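Local coordinates for protein 3-deoxy-manno-octulosonate cytidylyltransferase (Escherichia coli, PDB 1H7E) that catalyses the transfer of a cytidylyl group from CTP to the sugar acid KDO, giving CMP-KDO and diphosphate for lipopolysaccharide synthesis, at residues A[54-59]-A[66-71]; A[159-162]-A[168-171]; A[184-189]-A[199-204]. All blocks are in the same frame, centred on the assembly; numbering follows the deposited sequence.

The three contacts follow one another along the chain, each closing a short loop before the next opens, so none nests or crosses. Contact 1 comes first, where strand 65-68, an outermost strand of the seven-stranded mixed sheet within this chain, comes back against helix 53-61. Contact 2 closes the short loop between residues 159-162 and residues 168-171, on strand 169-179, an inner strand of the same sheet; its centre lies about 40 Å from that of contact 1, on the opposite side of the chain's centre. That strand leads into helix 180-185, where contact 3 begins; its loop encloses helix 193-198 and returns at residues 199-204, with its nearest atoms about 9 Å from those of contact 2.

Contact 1. Residues A[54-59]-A[66-71]; sequences RVEQAV and AIMTRN
Ala66 presents its methyl group to the helix, where CB rests 3.9 Å from Val59 CG1 and also meets the CG methylene of Glu56, one helical turn earlier. Glu56 reaches out past this apolar spot: CG stands opposite the backbone N (chi1 173°) and the chain runs on extended, carrying the carboxylate beyond Ala66 to Met68. There the two side chains cross at about a right angle, and Glu56 OE2 comes to 3.6 Å from Met68 CG, a contact made with the methylene ahead of the sulfur. The packing illustrates the return leg of a beta-alpha-beta unit, in which helix 53-61 links the parallel strands 45-50 and 65-68 of the nucleotidyltransferase sheet; the helix and strand segments run nearly antiparallel, at 162°, with their axes 8.5 Å apart. The same helix face reaches the neighbouring strand, Val59 touching Val48 and Glu56 touching Thr50. A water donates to Glu56 OE2 at 2.8 Å and, over a longer 3.3 Å, to the backbone Ala66 O, making a polar bridge beside the methyl contact. An alanine in place of Glu56 would probably leave this water without its carboxylate acceptor and uncover one side of Met68 CG.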
ATOM      1  N   ARG A  54     -28.119 -28.935   1.648  1.00 41.45           N
ATOM      2  CA  ARG A  54     -29.253 -28.250   2.268  1.00 42.80           C
ATOM      3  C   ARG A  54     -29.428 -26.865   1.628  1.00 41.23           C
ATOM      4  O   ARG A  54     -30.559 -26.435   1.346  1.00 41.43           O
ATOM      5  CB  ARG A  54     -29.052 -28.129   3.788  1.00 47.24           C
ATOM      6  CG  ARG A  54     -28.981 -29.471   4.515  1.00 52.97           C
ATOM      7  CD  ARG A  54     -28.642 -29.315   6.004  1.00 61.10           C
ATOM      8  NE  ARG A  54     -27.234 -28.976   6.239  1.00 66.94           N
ATOM      9  CZ  ARG A  54     -26.632 -28.981   7.430  1.00 69.68           C
ATOM     10  NH1 ARG A  54     -27.305 -29.311   8.531  1.00 70.17           N
ATOM     11  NH2 ARG A  54     -25.349 -28.650   7.521  1.00 70.36           N
ATOM     12  N   VAL A  55     -28.301 -26.197   1.361  1.00 35.97           N
ATOM     13  CA  VAL A  55     -28.309 -24.878   0.735  1.00 31.49           C
ATOM     14  C   VAL A  55     -28.699 -25.015  -0.738  1.00 31.70           C
ATOM     15  O   VAL A  55     -29.500 -24.226  -1.256  1.00 30.21           O
ATOM     16  CB  VAL A  55     -26.925 -24.167   0.868  1.00 29.69           C
ATOM     17  CG1 VAL A  55     -26.894 -22.874   0.054  1.00 26.57           C
ATOM     18  CG2 VAL A  55     -26.646 -23.844   2.308  1.00 29.22           C
ATOM     19  N   GLU A  56     -28.144 -26.026  -1.405  1.00 30.12           N
ATOM     20  CA  GLU A  56     -28.450 -26.266  -2.806  1.00 32.12           C
ATOM     21  C   GLU A  56     -29.953 -26.460  -2.951  1.00 35.86           C
ATOM     22  O   GLU A  56     -30.574 -25.896  -3.852  1.00 33.56           O
ATOM     23  CB  GLU A  56     -27.744 -27.516  -3.291  1.00 35.09           C
ATOM     24  CG  GLU A  56     -28.151 -27.929  -4.692  1.00 37.22           C
ATOM     25  CD  GLU A  56     -27.651 -29.311  -5.042  1.00 40.37           C
ATOM     26  OE1 GLU A  56     -27.741 -30.218  -4.177  1.00 42.98           O
ATOM     27  OE2 GLU A  56     -27.156 -29.481  -6.174  1.00 41.37           O
ATOM     28  N   GLN A  57     -30.520 -27.268  -2.058  1.00 37.87           N
ATOM     29  CA  GLN A  57     -31.955 -27.534  -2.046  1.00 43.20           C
ATOM     30  C   GLN A  57     -32.760 -26.262  -1.797  1.00 39.30           C
ATOM     31  O   GLN A  57     -33.725 -25.987  -2.518  1.00 39.31           O
ATOM     32  CB  GLN A  57     -32.304 -28.583  -0.979  1.00 50.47           C
ATOM     33  CG  GLN A  57     -32.333 -30.009  -1.515  1.00 63.15           C
ATOM     34  CD  GLN A  57     -33.283 -30.158  -2.700  1.00 70.30           C
ATOM     35  OE1 GLN A  57     -34.510 -30.182  -2.530  1.00 73.46           O
ATOM     36  NE2 GLN A  57     -32.720 -30.232  -3.912  1.00 72.88           N
ATOM     37  N   ALA A  58     -32.366 -25.502  -0.773  1.00 35.22           N
ATOM     38  CA  ALA A  58     -33.051 -24.255  -0.427  1.00 33.72           C
ATOM     39  C   ALA A  58     -33.039 -23.298  -1.616  1.00 32.28           C
ATOM     40  O   ALA A  58     -34.029 -22.620  -1.893  1.00 32.66           O
ATOM     41  CB  ALA A  58     -32.395 -23.609   0.778  1.00 34.61           C
ATOM     42  N   VAL A  59     -31.928 -23.278  -2.345  1.00 27.92           N
ATOM     43  CA  VAL A  59     -31.801 -22.409  -3.500  1.00 27.23           C
ATOM     44  C   VAL A  59     -32.728 -22.851  -4.642  1.00 29.84           C
ATOM     45  O   VAL A  59     -33.479 -22.049  -5.202  1.00 29.78           O
ATOM     46  CB  VAL A  59     -30.328 -22.329  -3.950  1.00 26.63           C
ATOM     47  CG1 VAL A  59     -30.222 -21.580  -5.272  1.00 22.14           C
ATOM     48  CG2 VAL A  59     -29.490 -21.639  -2.851  1.00 20.82           C
ATOM     49  N   ALA A  66     -27.958 -23.190  -8.499  1.00 23.79           N
ATOM     50  CA  ALA A  66     -26.935 -23.560  -7.527  1.00 24.10           C
ATOM     51  C   ALA A  66     -25.934 -24.492  -8.213  1.00 27.32           C
ATOM     52  O   ALA A  66     -26.271 -25.179  -9.183  1.00 26.74           O
ATOM     53  CB  ALA A  66     -27.568 -24.260  -6.316  1.00 23.70           C
ATOM     54  N   ILE A  67     -24.685 -24.452  -7.762  1.00 26.88           N
ATOM     55  CA  ILE A  67     -23.644 -25.314  -8.303  1.00 24.49           C
ATOM     56  C   ILE A  67     -22.856 -25.806  -7.103  1.00 27.11           C
ATOM     57  O   ILE A  67     -22.488 -25.019  -6.226  1.00 27.46           O
ATOM     58  CB  ILE A  67     -22.741 -24.577  -9.326  1.00 23.07           C
ATOM     59  CG1 ILE A  67     -21.597 -25.489  -9.778  1.00 23.09           C
ATOM     60  CG2 ILE A  67     -22.222 -23.266  -8.741  1.00 22.15           C
ATOM     61  CD1 ILE A  67     -20.880 -24.998 -10.987  1.00 25.91           C
ATOM     62  N   MET A  68     -22.736 -27.126  -6.991  1.00 26.28           N
ATOM     63  CA  MET A  68     -22.005 -27.734  -5.898  1.00 28.31           C
ATOM     64  C   MET A  68     -20.518 -27.614  -6.179  1.00 28.40           C
ATOM     65  O   MET A  68     -20.058 -27.797  -7.313  1.00 27.31           O
ATOM     66  CB  MET A  68     -22.396 -29.200  -5.738  1.00 32.60           C
ATOM     67  CG  MET A  68     -23.748 -29.419  -5.086  1.00 37.00           C
ATOM     68  SD  MET A  68     -23.744 -29.102  -3.311  1.00 46.79           S
ATOM     69  CE  MET A  68     -22.810 -30.515  -2.680  1.00 46.55           C
ATOM     70  N   THR A  69     -19.775 -27.286  -5.133  1.00 28.21           N
ATOM     71  CA  THR A  69     -18.335 -27.109  -5.239  1.00 29.16           C
ATOM     72  C   THR A  69     -17.692 -27.941  -4.142  1.00 30.05           C
ATOM     73  O   THR A  69     -18.390 -28.490  -3.302  1.00 28.09           O
ATOM     74  CB  THR A  69     -17.951 -25.602  -5.077  1.00 30.61           C
ATOM     75  OG1 THR A  69     -18.464 -25.102  -3.834  1.00 29.89           O
ATOM     76  CG2 THR A  69     -18.534 -24.764  -6.214  1.00 26.99           C
ATOM     77  N   ARG A  70     -16.373 -28.079  -4.172  1.00 34.71           N
ATOM     78  CA  ARG A  70     -15.682 -28.849  -3.143  1.00 41.06           C
ATOM     79  C   ARG A  70     -15.746 -28.158  -1.779  1.00 46.04           C
ATOM     80  O   ARG A  70     -15.858 -26.930  -1.695  1.00 45.67           O
ATOM     81  CB  ARG A  70     -14.228 -29.091  -3.540  1.00 39.67           C
ATOM     82  CG  ARG A  70     -14.096 -29.981  -4.758  1.00 45.49           C
ATOM     83  CD  ARG A  70     -12.675 -30.457  -4.940  1.00 50.52           C
ATOM     84  NE  ARG A  70     -11.767 -29.344  -5.185  1.00 58.14           N
ATOM     85  CZ  ARG A  70     -11.539 -28.812  -6.384  1.00 63.21           C
ATOM     86  NH1 ARG A  70     -12.156 -29.291  -7.462  1.00 66.23           N
ATOM     87  NH2 ARG A  70     -10.686 -27.804  -6.509  1.00 66.09           N
ATOM     88  N   ASN A  71     -15.739 -28.954  -0.711  1.00 52.56           N
ATOM     89  CA  ASN A  71     -15.773 -28.417   0.650  1.00 59.47           C
ATOM     90  C   ASN A  71     -14.358 -28.193   1.192  1.00 62.15           C
ATOM     91  O   ASN A  71     -14.180 -27.508   2.205  1.00 64.42           O
ATOM     92  CB  ASN A  71     -16.581 -29.332   1.588  1.00 63.30           C
ATOM     93  CG  ASN A  71     -16.173 -30.802   1.482  1.00 66.94           C
ATOM     94  OD1 ASN A  71     -16.952 -31.637   1.017  1.00 68.73           O
ATOM     95  ND2 ASN A  71     -14.957 -31.121   1.920  1.00 67.98           N
TER
HETATM   96  O   HOH W   1     -26.211 -28.402  -8.533  1.00 47.27           O

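Contact 2. Residues A[159-162]-A[168-171]; sequences PYPR and RYLK
Tyr169, in the segment 168-171, reaches to the proline-rich segment 159-162, and together with Pro159 it carries most of the contact. From CB, the first torsion sets CG opposite the carbonyl carbon (chi1 -66°), sending the ring out to the loop; around it Ile129, Ala131 and Ala134 add apolar cover. CD1 comes 4.2 Å from Pro159 CD. One atom further, CE1 packs at 4.0 Å against the same Pro159 CD and lies 3.3 Å from Pro159 O, while CZ is 3.4 Å from that oxygen. At the tip, Tyr169 OH donates a 2.7 Å hydrogen bond to Pro159 O, meeting it almost end-on at a C=O...donor angle of 172°. The hydroxyl is also flanked by the Pro161 ring, whose CB lies 3.6 Å away. Pro159, preceded by a cis peptide bond, further sets CD 3.7 Å from Arg168 O. Pro161 centres an inverse gamma turn, and the segment borders the dimer interface: Tyr160 N is hydrogen-bonded to Glu198 OE2 of the second subunit, and Pro159 packs on Tyr152 of that subunit. The arrangement thus ties a loop at the subunit boundary to the central sheet of its own chain. Chemically, the phenolic O-H is donated to a backbone carbonyl in a largely apolar setting; both residues are buried, so this bond probably meets much of the polar need of hydroxyl and carbonyl.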
ATOM      1  N   PRO A 159      -4.268   5.768   6.196  1.00 10.35           N
ATOM      2  CA  PRO A 159      -2.945   6.303   6.532  1.00  9.39           C
ATOM      3  C   PRO A 159      -2.786   6.539   8.043  1.00 11.79           C
ATOM      4  O   PRO A 159      -3.777   6.731   8.770  1.00 13.94           O
ATOM      5  CB  PRO A 159      -2.910   7.614   5.747  1.00 11.17           C
ATOM      6  CG  PRO A 159      -4.338   8.071   5.805  1.00 11.08           C
ATOM      7  CD  PRO A 159      -5.085   6.782   5.501  1.00 11.40           C
ATOM      8  N   TYR A 160      -1.552   6.435   8.526  1.00  9.25           N
ATOM      9  CA  TYR A 160      -1.282   6.683   9.938  1.00 10.96           C
ATOM     10  C   TYR A 160      -1.653   8.154  10.204  1.00  9.79           C
ATOM     11  O   TYR A 160      -1.303   9.036   9.413  1.00 11.05           O
ATOM     12  CB  TYR A 160       0.201   6.435  10.239  1.00 10.91           C
ATOM     13  CG  TYR A 160       0.553   6.750  11.674  1.00 13.17           C
ATOM     14  CD1 TYR A 160       0.363   5.805  12.678  1.00 12.07           C
ATOM     15  CD2 TYR A 160       1.037   8.012  12.029  1.00 14.43           C
ATOM     16  CE1 TYR A 160       0.646   6.116  14.015  1.00 16.32           C
ATOM     17  CE2 TYR A 160       1.319   8.328  13.352  1.00 16.64           C
ATOM     18  CZ  TYR A 160       1.120   7.381  14.334  1.00 16.69           C
ATOM     19  OH  TYR A 160       1.376   7.701  15.645  1.00 23.31           O
ATOM     20  N   PRO A 161      -2.330   8.445  11.329  1.00 12.18           N
ATOM     21  CA  PRO A 161      -2.697   9.848  11.573  1.00 13.41           C
ATOM     22  C   PRO A 161      -1.623  10.729  12.246  1.00 15.72           C
ATOM     23  O   PRO A 161      -1.778  11.111  13.407  1.00 18.14           O
ATOM     24  CB  PRO A 161      -3.935   9.708  12.445  1.00 12.21           C
ATOM     25  CG  PRO A 161      -3.574   8.556  13.322  1.00 11.78           C
ATOM     26  CD  PRO A 161      -2.828   7.577  12.410  1.00 10.00           C
ATOM     27  N   ARG A 162      -0.536  11.019  11.539  1.00 14.74           N
ATOM     28  CA  ARG A 162       0.530  11.877  12.087  1.00 16.41           C
ATOM     29  C   ARG A 162      -0.085  13.289  12.213  1.00 16.71           C
ATOM     30  O   ARG A 162       0.022  13.925  13.265  1.00 15.66           O
ATOM     31  CB  ARG A 162       1.756  11.847  11.173  1.00 15.82           C
ATOM     32  CG  ARG A 162       2.823  12.893  11.477  1.00 25.77           C
ATOM     33  CD  ARG A 162       3.437  12.676  12.816  1.00 34.67           C
ATOM     34  NE  ARG A 162       4.881  12.731  12.686  1.00 44.17           N
ATOM     35  CZ  ARG A 162       5.722  11.915  13.314  1.00 46.97           C
ATOM     36  NH1 ARG A 162       5.272  10.971  14.141  1.00 45.12           N
ATOM     37  NH2 ARG A 162       7.020  12.015  13.068  1.00 50.39           N
ATOM     38  N   ARG A 168      -8.137  10.757   5.954  1.00 13.93           N
ATOM     39  CA  ARG A 168      -9.457  10.354   5.483  1.00 14.18           C
ATOM     40  C   ARG A 168      -9.345   8.824   5.310  1.00 14.54           C
ATOM     41  O   ARG A 168      -8.371   8.328   4.736  1.00 15.55           O
ATOM     42  CB  ARG A 168      -9.784  11.048   4.163  1.00 18.30           C
ATOM     43  CG  ARG A 168     -11.202  10.814   3.696  1.00 26.74           C
ATOM     44  CD  ARG A 168     -11.550  11.661   2.472  1.00 34.88           C
ATOM     45  NE  ARG A 168     -12.920  11.384   2.037  1.00 41.87           N
ATOM     46  CZ  ARG A 168     -13.263  10.488   1.108  1.00 42.16           C
ATOM     47  NH1 ARG A 168     -12.342   9.766   0.476  1.00 40.23           N
ATOM     48  NH2 ARG A 168     -14.546  10.287   0.837  1.00 40.95           N
ATOM     49  N   TYR A 169     -10.264   8.093   5.930  1.00 10.81           N
ATOM     50  CA  TYR A 169     -10.262   6.638   5.901  1.00 10.28           C
ATOM     51  C   TYR A 169     -11.308   6.036   4.973  1.00 12.09           C
ATOM     52  O   TYR A 169     -12.401   6.591   4.808  1.00  8.81           O
ATOM     53  CB  TYR A 169     -10.461   6.085   7.320  1.00  8.55           C
ATOM     54  CG  TYR A 169      -9.297   6.420   8.219  1.00 10.25           C
ATOM     55  CD1 TYR A 169      -8.138   5.655   8.170  1.00  9.69           C
ATOM     56  CD2 TYR A 169      -9.308   7.573   9.021  1.00 10.83           C
ATOM     57  CE1 TYR A 169      -7.001   6.023   8.882  1.00 12.97           C
ATOM     58  CE2 TYR A 169      -8.171   7.955   9.741  1.00 10.33           C
ATOM     59  CZ  TYR A 169      -7.025   7.171   9.661  1.00 13.42           C
ATOM     60  OH  TYR A 169      -5.883   7.508  10.343  1.00 14.29           O
ATOM     61  N   LEU A 170     -10.930   4.917   4.350  1.00 10.69           N
ATOM     62  CA  LEU A 170     -11.810   4.171   3.447  1.00  9.57           C
ATOM     63  C   LEU A 170     -11.893   2.741   3.916  1.00  9.45           C
ATOM     64  O   LEU A 170     -10.877   2.106   4.162  1.00 10.12           O
ATOM     65  CB  LEU A 170     -11.268   4.168   2.012  1.00  7.20           C
ATOM     66  CG  LEU A 170     -11.248   5.494   1.261  1.00 11.18           C
ATOM     67  CD1 LEU A 170     -10.435   5.372  -0.028  1.00 11.66           C
ATOM     68  CD2 LEU A 170     -12.688   5.955   0.981  1.00 10.70           C
ATOM     69  N   LYS A 171     -13.112   2.254   4.090  1.00  8.27           N
ATOM     70  CA  LYS A 171     -13.334   0.878   4.467  1.00  9.56           C
ATOM     71  C   LYS A 171     -13.521   0.053   3.169  1.00 12.30           C
ATOM     72  O   LYS A 171     -14.258   0.453   2.252  1.00 10.60           O
ATOM     73  CB  LYS A 171     -14.596   0.754   5.304  1.00 11.95           C
ATOM     74  CG  LYS A 171     -15.015  -0.685   5.556  1.00 16.61           C
ATOM     75  CD  LYS A 171     -16.310  -0.738   6.348  1.00 24.22           C
ATOM     76  CE  LYS A 171     -16.658  -2.166   6.698  1.00 30.86           C
ATOM     77  NZ  LYS A 171     -17.699  -2.211   7.759  1.00 37.12           N
TER

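Contact 3. Residues A[184-189]-A[199-204]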
ATOM      1  N   GLN A 184      -8.086 -17.904 -14.119  1.00 13.37           N
ATOM      2  CA  GLN A 184      -7.411 -19.039 -14.783  1.00 16.99           C
ATOM      3  C   GLN A 184      -5.974 -19.212 -14.309  1.00 20.26           C
ATOM      4  O   GLN A 184      -5.441 -20.326 -14.287  1.00 21.90           O
ATOM      5  CB  GLN A 184      -7.387 -18.860 -16.298  1.00 16.27           C
ATOM      6  CG  GLN A 184      -8.753 -18.984 -16.933  1.00 20.42           C
ATOM      7  CD  GLN A 184      -8.733 -18.779 -18.428  1.00 24.45           C
ATOM      8  OE1 GLN A 184      -8.336 -17.724 -18.919  1.00 26.92           O
ATOM      9  NE2 GLN A 184      -9.200 -19.777 -19.161  1.00 27.24           N
ATOM     10  N   ASN A 185      -5.342 -18.097 -13.953  1.00 21.20           N
ATOM     11  CA  ASN A 185      -3.961 -18.100 -13.481  1.00 24.12           C
ATOM     12  C   ASN A 185      -3.829 -18.008 -11.960  1.00 22.56           C
ATOM     13  O   ASN A 185      -2.718 -18.058 -11.436  1.00 25.43           O
ATOM     14  CB  ASN A 185      -3.194 -16.927 -14.110  1.00 28.28           C
ATOM     15  CG  ASN A 185      -3.120 -17.020 -15.616  1.00 32.96           C
ATOM     16  OD1 ASN A 185      -2.863 -18.092 -16.171  1.00 37.15           O
ATOM     17  ND2 ASN A 185      -3.352 -15.896 -16.292  1.00 36.23           N
ATOM     18  N   TYR A 186      -4.952 -17.974 -11.255  1.00 19.80           N
ATOM     19  CA  TYR A 186      -4.944 -17.806  -9.814  1.00 16.04           C
ATOM     20  C   TYR A 186      -4.288 -18.860  -8.968  1.00 20.86           C
ATOM     21  O   TYR A 186      -3.566 -18.519  -8.034  1.00 18.81           O
ATOM     22  CB  TYR A 186      -6.354 -17.562  -9.269  1.00 17.71           C
ATOM     23  CG  TYR A 186      -6.366 -17.151  -7.807  1.00 17.38           C
ATOM     24  CD1 TYR A 186      -6.092 -15.824  -7.419  1.00 18.36           C
ATOM     25  CD2 TYR A 186      -6.634 -18.084  -6.807  1.00 17.26           C
ATOM     26  CE1 TYR A 186      -6.089 -15.449  -6.061  1.00 18.95           C
ATOM     27  CE2 TYR A 186      -6.635 -17.720  -5.452  1.00 20.14           C
ATOM     28  CZ  TYR A 186      -6.364 -16.408  -5.090  1.00 20.17           C
ATOM     29  OH  TYR A 186      -6.397 -16.087  -3.759  1.00 22.72           O
ATOM     30  N   SER A 187      -4.563 -20.129  -9.256  1.00 19.96           N
ATOM     31  CA  SER A 187      -4.014 -21.230  -8.453  1.00 23.59           C
ATOM     32  C   SER A 187      -2.493 -21.380  -8.484  1.00 18.30           C
ATOM     33  O   SER A 187      -1.938 -22.119  -7.687  1.00 22.81           O
ATOM     34  CB  SER A 187      -4.688 -22.562  -8.827  1.00 28.20           C
ATOM     35  OG  SER A 187      -4.248 -23.015 -10.098  1.00 35.77           O
ATOM     36  N   GLN A 188      -1.834 -20.709  -9.426  1.00 16.69           N
ATOM     37  CA  GLN A 188      -0.381 -20.743  -9.535  1.00 23.39           C
ATOM     38  C   GLN A 188       0.311 -19.655  -8.672  1.00 24.52           C
ATOM     39  O   GLN A 188       1.535 -19.663  -8.539  1.00 27.52           O
ATOM     40  CB  GLN A 188       0.059 -20.573 -11.002  1.00 29.58           C
ATOM     41  CG  GLN A 188      -0.449 -21.666 -11.967  1.00 42.46           C
ATOM     42  CD  GLN A 188      -0.263 -23.091 -11.434  1.00 49.25           C
ATOM     43  OE1 GLN A 188       0.779 -23.433 -10.867  1.00 53.11           O
ATOM     44  NE2 GLN A 188      -1.284 -23.927 -11.615  1.00 53.11           N
ATOM     45  N   LEU A 189      -0.454 -18.703  -8.131  1.00 18.76           N
ATOM     46  CA  LEU A 189       0.118 -17.634  -7.308  1.00 15.61           C
ATOM     47  C   LEU A 189       0.480 -18.147  -5.919  1.00 13.28           C
ATOM     48  O   LEU A 189      -0.285 -18.873  -5.270  1.00 15.37           O
ATOM     49  CB  LEU A 189      -0.863 -16.478  -7.149  1.00 15.64           C
ATOM     50  CG  LEU A 189      -1.361 -15.800  -8.415  1.00 16.93           C
ATOM     51  CD1 LEU A 189      -2.337 -14.700  -8.059  1.00 18.78           C
ATOM     52  CD2 LEU A 189      -0.180 -15.274  -9.179  1.00 21.00           C
ATOM     53  N   SER A 199      -3.947 -11.928   7.182  1.00 11.41           N
ATOM     54  CA  SER A 199      -5.064 -12.842   6.936  1.00 13.14           C
ATOM     55  C   SER A 199      -6.047 -12.104   6.002  1.00 11.31           C
ATOM     56  O   SER A 199      -7.224 -11.927   6.314  1.00 13.41           O
ATOM     57  CB  SER A 199      -5.725 -13.258   8.261  1.00 16.88           C
ATOM     58  OG  SER A 199      -6.484 -14.439   8.098  1.00 24.24           O
ATOM     59  N   LEU A 200      -5.520 -11.619   4.877  1.00 10.18           N
ATOM     60  CA  LEU A 200      -6.305 -10.884   3.857  1.00 10.28           C
ATOM     61  C   LEU A 200      -5.929 -11.486   2.510  1.00 12.68           C
ATOM     62  O   LEU A 200      -4.840 -11.241   1.967  1.00  8.58           O
ATOM     63  CB  LEU A 200      -5.998  -9.372   3.850  1.00  9.06           C
ATOM     64  CG  LEU A 200      -6.465  -8.546   5.056  1.00 10.04           C
ATOM     65  CD1 LEU A 200      -5.928  -7.093   4.968  1.00  9.12           C
ATOM     66  CD2 LEU A 200      -7.994  -8.594   5.147  1.00 10.19           C
ATOM     67  N   GLU A 201      -6.843 -12.284   1.970  1.00 11.46           N
ATOM     68  CA  GLU A 201      -6.589 -12.971   0.719  1.00 14.58           C
ATOM     69  C   GLU A 201      -6.278 -12.085  -0.468  1.00 10.13           C
ATOM     70  O   GLU A 201      -5.468 -12.461  -1.321  1.00 11.75           O
ATOM     71  CB  GLU A 201      -7.759 -13.887   0.370  1.00 20.17           C
ATOM     72  CG  GLU A 201      -7.296 -15.071  -0.464  1.00 35.91           C
ATOM     73  CD  GLU A 201      -8.429 -15.925  -1.028  1.00 44.06           C
ATOM     74  OE1 GLU A 201      -9.596 -15.794  -0.580  1.00 47.80           O
ATOM     75  OE2 GLU A 201      -8.132 -16.746  -1.930  1.00 47.84           O
ATOM     76  N   GLN A 202      -6.874 -10.897  -0.516  1.00 11.22           N
ATOM     77  CA  GLN A 202      -6.631  -9.993  -1.638  1.00  9.37           C
ATOM     78  C   GLN A 202      -5.159  -9.557  -1.784  1.00 10.56           C
ATOM     79  O   GLN A 202      -4.728  -9.158  -2.863  1.00  8.50           O
ATOM     80  CB  GLN A 202      -7.572  -8.775  -1.592  1.00 12.90           C
ATOM     81  CG  GLN A 202      -7.406  -7.833  -0.378  1.00 11.03           C
ATOM     82  CD  GLN A 202      -8.245  -8.244   0.810  1.00 13.46           C
ATOM     83  OE1 GLN A 202      -8.281  -9.404   1.186  1.00 15.94           O
ATOM     84  NE2 GLN A 202      -8.920  -7.278   1.423  1.00 12.67           N
ATOM     85  N   LEU A 203      -4.379  -9.668  -0.710  1.00 10.06           N
ATOM     86  CA  LEU A 203      -2.975  -9.291  -0.775  1.00  8.58           C
ATOM     87  C   LEU A 203      -2.204 -10.284  -1.616  1.00  9.40           C
ATOM     88  O   LEU A 203      -1.106  -9.973  -2.057  1.00  8.81           O
ATOM     89  CB  LEU A 203      -2.363  -9.143   0.631  1.00  9.21           C
ATOM     90  CG  LEU A 203      -2.945  -7.971   1.443  1.00 10.94           C
ATOM     91  CD1 LEU A 203      -2.323  -7.909   2.858  1.00  8.01           C
ATOM     92  CD2 LEU A 203      -2.712  -6.659   0.680  1.00  6.75           C
ATOM     93  N   ARG A 204      -2.770 -11.475  -1.860  1.00 10.13           N
ATOM     94  CA  ARG A 204      -2.065 -12.445  -2.710  1.00 10.59           C
ATOM     95  C   ARG A 204      -1.948 -11.866  -4.123  1.00  9.26           C
ATOM     96  O   ARG A 204      -0.920 -12.027  -4.797  1.00 10.41           O
ATOM     97  CB  ARG A 204      -2.790 -13.794  -2.800  1.00 10.92           C
ATOM     98  CG  ARG A 204      -1.966 -14.836  -3.559  1.00 13.40           C
ATOM     99  CD  ARG A 204      -2.601 -16.215  -3.538  1.00 10.88           C
ATOM    100  NE  ARG A 204      -3.015 -16.591  -2.186  1.00 12.38           N
ATOM    101  CZ  ARG A 204      -3.706 -17.684  -1.891  1.00 18.58           C
ATOM    102  NH1 ARG A 204      -4.051 -18.527  -2.856  1.00 16.61           N
ATOM    103  NH2 ARG A 204      -4.131 -17.890  -0.652  1.00 15.94           N
TER
HETATM  104  O   HOH W   2      -3.284 -19.188  -5.482  1.00 18.34           O
HETATM  105  O   HOH W   3      -6.513 -13.255  -4.001  1.00 41.58           O
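Tyr186 and Arg204 both place CG opposite the backbone N (chi1 -170° and -174°), which brings their side chains together between residues 184-189 and residues 199-204. The latter segment contains a type I beta turn, Leu200 to Leu203, in the cytidylyltransferase domain of the GT-A clan. The Arg204 chain bends at chi3, and its guanidinium group lies under the phenol end: Tyr186 OH stands over one face of the guanidinium, 3.4 Å from its plane and nearer its border than its centre. Ring and guanidinium planes differ by only 20°, yet the two side chains cross at about a right angle. At that bend, Arg204 CD packs 4.0 Å from Leu189 CB. The other end of the guanidinium is held by Glu195, which forms a salt bridge with NH2. Tyr186 OH is modelled as donating to Glu201 OE2, but that oxygen is too close to another atom, so the details of this bond are doubtful. A second link is indirect, through a water that donates to both Tyr186 OH and the backbone Glu201 O. Another water sits in the plane of the guanidinium, at its edge, accepting from Arg204 NH1 at 2.8 Å and donating to Tyr186 O at 2.7 Å and Leu189 O at 3.0 Å.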